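Local coordinates for putative neuraminyllactose-binding hemagglutinin homolog (Helicobacter pylori, PDB 3BGH), which is of unproven function but is probably an outer-membrane lipoprotein adhesin that recognises sialylated (neuraminyllactose-type) glycans, at residues I112-D117 against E121-D126. Numbering follows the deposited sequence.
Sequences IVEESD and EEKVID. With SO4 (sulfate ion), chain E.
Ile112 and Ile125 each give their N-H and C=O to the other, Ile112 N to Ile125 O at 3.0 Å and Ile125 N to Ile112 O at 2.6 Å, and Glu114 with Lys123 repeats the pattern. These four bonds tie together the turn end of an antiparallel beta hairpin, built from strands 98-114 and 123-137 inside a five-stranded mixed sheet. Glu114 N reaches Lys123 O at 2.7 Å with an N-H...O angle of 165°, whereas in the return bond Lys123 N stands 26° out of the plane of the Glu114 carbonyl. Between the two rungs, Val113 and Val124 form the non-hydrogen-bonded pair, their CG2 methyls 3.7 Å apart; both methyls lie anti to their own carbonyl carbons, which brings them together. On the other face, the Glu114 and Lys123 side chains slant across each other, and the carboxylate oxygen Glu114 OE1 lies 3.6 Å from the Lys123 CE methylene, but 4.6 Å from Lys123 NZ. Their charged ends bind elsewhere: Glu114 OE2 forms a salt bridge with Lys156 of strand 144-161, while Lys123 NZ binds a sulfate, probably from the crystallisation liquor, that Arg161 also holds. Val113 and Glu122 both pack on Ile144 of the second subunit, whereas Val124 touches Ile159 of its own chain. Past the last backbone rung, Ser116 CB rests 3.3 Å from Glu122 N.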
loop_
_atom_site.group_PDB
_atom_site.type_symbol
_atom_site.label_atom_id
_atom_site.label_comp_id
_atom_site.label_asym_id
_atom_site.label_seq_id
_atom_site.Cartn_x
_atom_site.Cartn_y
_atom_site.Cartn_z
ATOM N N ILE A 112 15.090 4.151 3.553
ATOM C CA ILE A 112 15.449 3.679 2.230
ATOM C C ILE A 112 16.559 4.620 1.749
ATOM O O ILE A 112 16.462 5.852 1.934
ATOM C CB ILE A 112 14.235 3.747 1.271
ATOM C CG1 ILE A 112 13.022 3.055 1.873
ATOM C CG2 ILE A 112 14.545 3.114 -0.042
ATOM C CD1 ILE A 112 11.904 2.842 0.868
ATOM N N VAL A 113 17.608 4.022 1.173
ATOM C CA VAL A 113 18.774 4.741 0.645
ATOM C C VAL A 113 18.707 4.886 -0.882
ATOM O O VAL A 113 18.282 3.984 -1.592
ATOM C CB VAL A 113 20.105 4.031 1.087
ATOM C CG1 VAL A 113 21.312 4.506 0.297
ATOM C CG2 VAL A 113 20.353 4.247 2.599
ATOM N N GLU A 114 19.122 6.038 -1.370
ATOM C CA GLU A 114 19.213 6.291 -2.785
ATOM C C GLU A 114 20.675 6.638 -3.047
ATOM O O GLU A 114 21.137 7.762 -2.741
ATOM C CB GLU A 114 18.305 7.469 -3.199
ATOM C CG GLU A 114 16.804 7.219 -3.130
ATOM C CD GLU A 114 15.984 8.410 -3.646
ATOM O OE1 GLU A 114 16.483 9.570 -3.649
ATOM O OE2 GLU A 114 14.838 8.171 -4.074
ATOM N N GLU A 115 21.416 5.670 -3.576
ATOM C CA GLU A 115 22.823 5.870 -3.896
ATOM C C GLU A 115 23.061 7.144 -4.682
ATOM O O GLU A 115 22.185 7.572 -5.441
ATOM C CB GLU A 115 23.369 4.644 -4.615
ATOM C CG GLU A 115 23.572 3.541 -3.603
ATOM C CD GLU A 115 23.874 2.215 -4.217
ATOM O OE1 GLU A 115 22.913 1.502 -4.613
ATOM O OE2 GLU A 115 25.079 1.887 -4.304
ATOM N N SER A 116 24.220 7.762 -4.477
ATOM C CA SER A 116 24.588 8.967 -5.216
ATOM C C SER A 116 24.916 8.683 -6.670
ATOM O O SER A 116 25.207 7.560 -7.041
ATOM C CB SER A 116 25.789 9.679 -4.585
ATOM O OG SER A 116 26.980 9.002 -4.896
ATOM N N ASP A 117 24.880 9.724 -7.485
ATOM C CA ASP A 117 25.315 9.596 -8.867
ATOM C C ASP A 117 25.865 10.943 -9.296
ATOM O O ASP A 117 25.973 11.828 -8.491
ATOM C CB ASP A 117 24.152 9.125 -9.746
ATOM C CG ASP A 117 23.013 10.115 -9.783
ATOM O OD1 ASP A 117 23.100 11.154 -9.094
ATOM O OD2 ASP A 117 22.017 9.866 -10.498
ATOM N N GLU A 121 23.489 13.791 -4.339
ATOM C CA GLU A 121 24.161 13.192 -3.185
ATOM C C GLU A 121 23.406 11.922 -2.807
ATOM O O GLU A 121 22.231 11.783 -3.121
ATOM C CB GLU A 121 24.189 14.194 -2.004
ATOM C CG GLU A 121 24.714 15.621 -2.376
ATOM C CD GLU A 121 24.564 16.682 -1.254
ATOM O OE1 GLU A 121 23.536 16.675 -0.519
ATOM O OE2 GLU A 121 25.480 17.545 -1.130
ATOM N N GLU A 122 24.083 11.002 -2.138
ATOM C CA GLU A 122 23.425 9.895 -1.508
ATOM C C GLU A 122 22.423 10.446 -0.502
ATOM O O GLU A 122 22.700 11.429 0.197
ATOM C CB GLU A 122 24.436 9.015 -0.795
ATOM C CG GLU A 122 23.824 7.862 -0.030
ATOM C CD GLU A 122 24.861 6.864 0.380
ATOM O OE1 GLU A 122 24.609 6.019 1.268
ATOM O OE2 GLU A 122 25.961 6.938 -0.189
ATOM N N LYS A 123 21.242 9.850 -0.458
ATOM C CA LYS A 123 20.276 10.274 0.529
ATOM C C LYS A 123 19.512 9.110 1.107
ATOM O O LYS A 123 19.405 8.059 0.457
ATOM C CB LYS A 123 19.347 11.365 -0.015
ATOM C CG LYS A 123 19.048 11.274 -1.463
ATOM C CD LYS A 123 18.620 12.622 -1.995
ATOM C CE LYS A 123 18.467 12.561 -3.525
ATOM N NZ LYS A 123 18.103 13.869 -4.170
ATOM N N VAL A 124 19.070 9.269 2.358
ATOM C CA VAL A 124 18.175 8.316 2.988
ATOM C C VAL A 124 16.815 8.994 3.007
ATOM O O VAL A 124 16.730 10.227 3.175
ATOM C CB VAL A 124 18.653 7.974 4.381
ATOM C CG1 VAL A 124 17.792 6.856 5.046
ATOM C CG2 VAL A 124 20.135 7.568 4.317
ATOM N N ILE A 125 15.753 8.220 2.771
ATOM C CA ILE A 125 14.396 8.777 2.663
ATOM C C ILE A 125 13.401 7.912 3.414
ATOM O O ILE A 125 13.695 6.772 3.750
ATOM C CB ILE A 125 13.898 8.844 1.202
ATOM C CG1 ILE A 125 13.550 7.445 0.677
ATOM C CG2 ILE A 125 14.885 9.544 0.280
ATOM C CD1 ILE A 125 12.911 7.430 -0.645
ATOM N N ASP A 126 12.230 8.474 3.694
ATOM C CA ASP A 126 11.053 7.704 4.004
ATOM C C ASP A 126 10.130 7.772 2.778
ATOM O O ASP A 126 10.194 8.730 2.013
ATOM C CB ASP A 126 10.355 8.270 5.240
ATOM C CG ASP A 126 11.073 7.917 6.530
ATOM O OD1 ASP A 126 11.994 7.057 6.487
ATOM O OD2 ASP A 126 10.727 8.514 7.590
HETATM S S SO4 E . 18.262 16.939 -4.570
HETATM O O1 SO4 E . 17.692 18.090 -5.272
HETATM O O2 SO4 E . 18.587 15.869 -5.515
HETATM O O3 SO4 E . 19.480 17.364 -3.894
HETATM O O4 SO4 E . 17.319 16.471 -3.565
#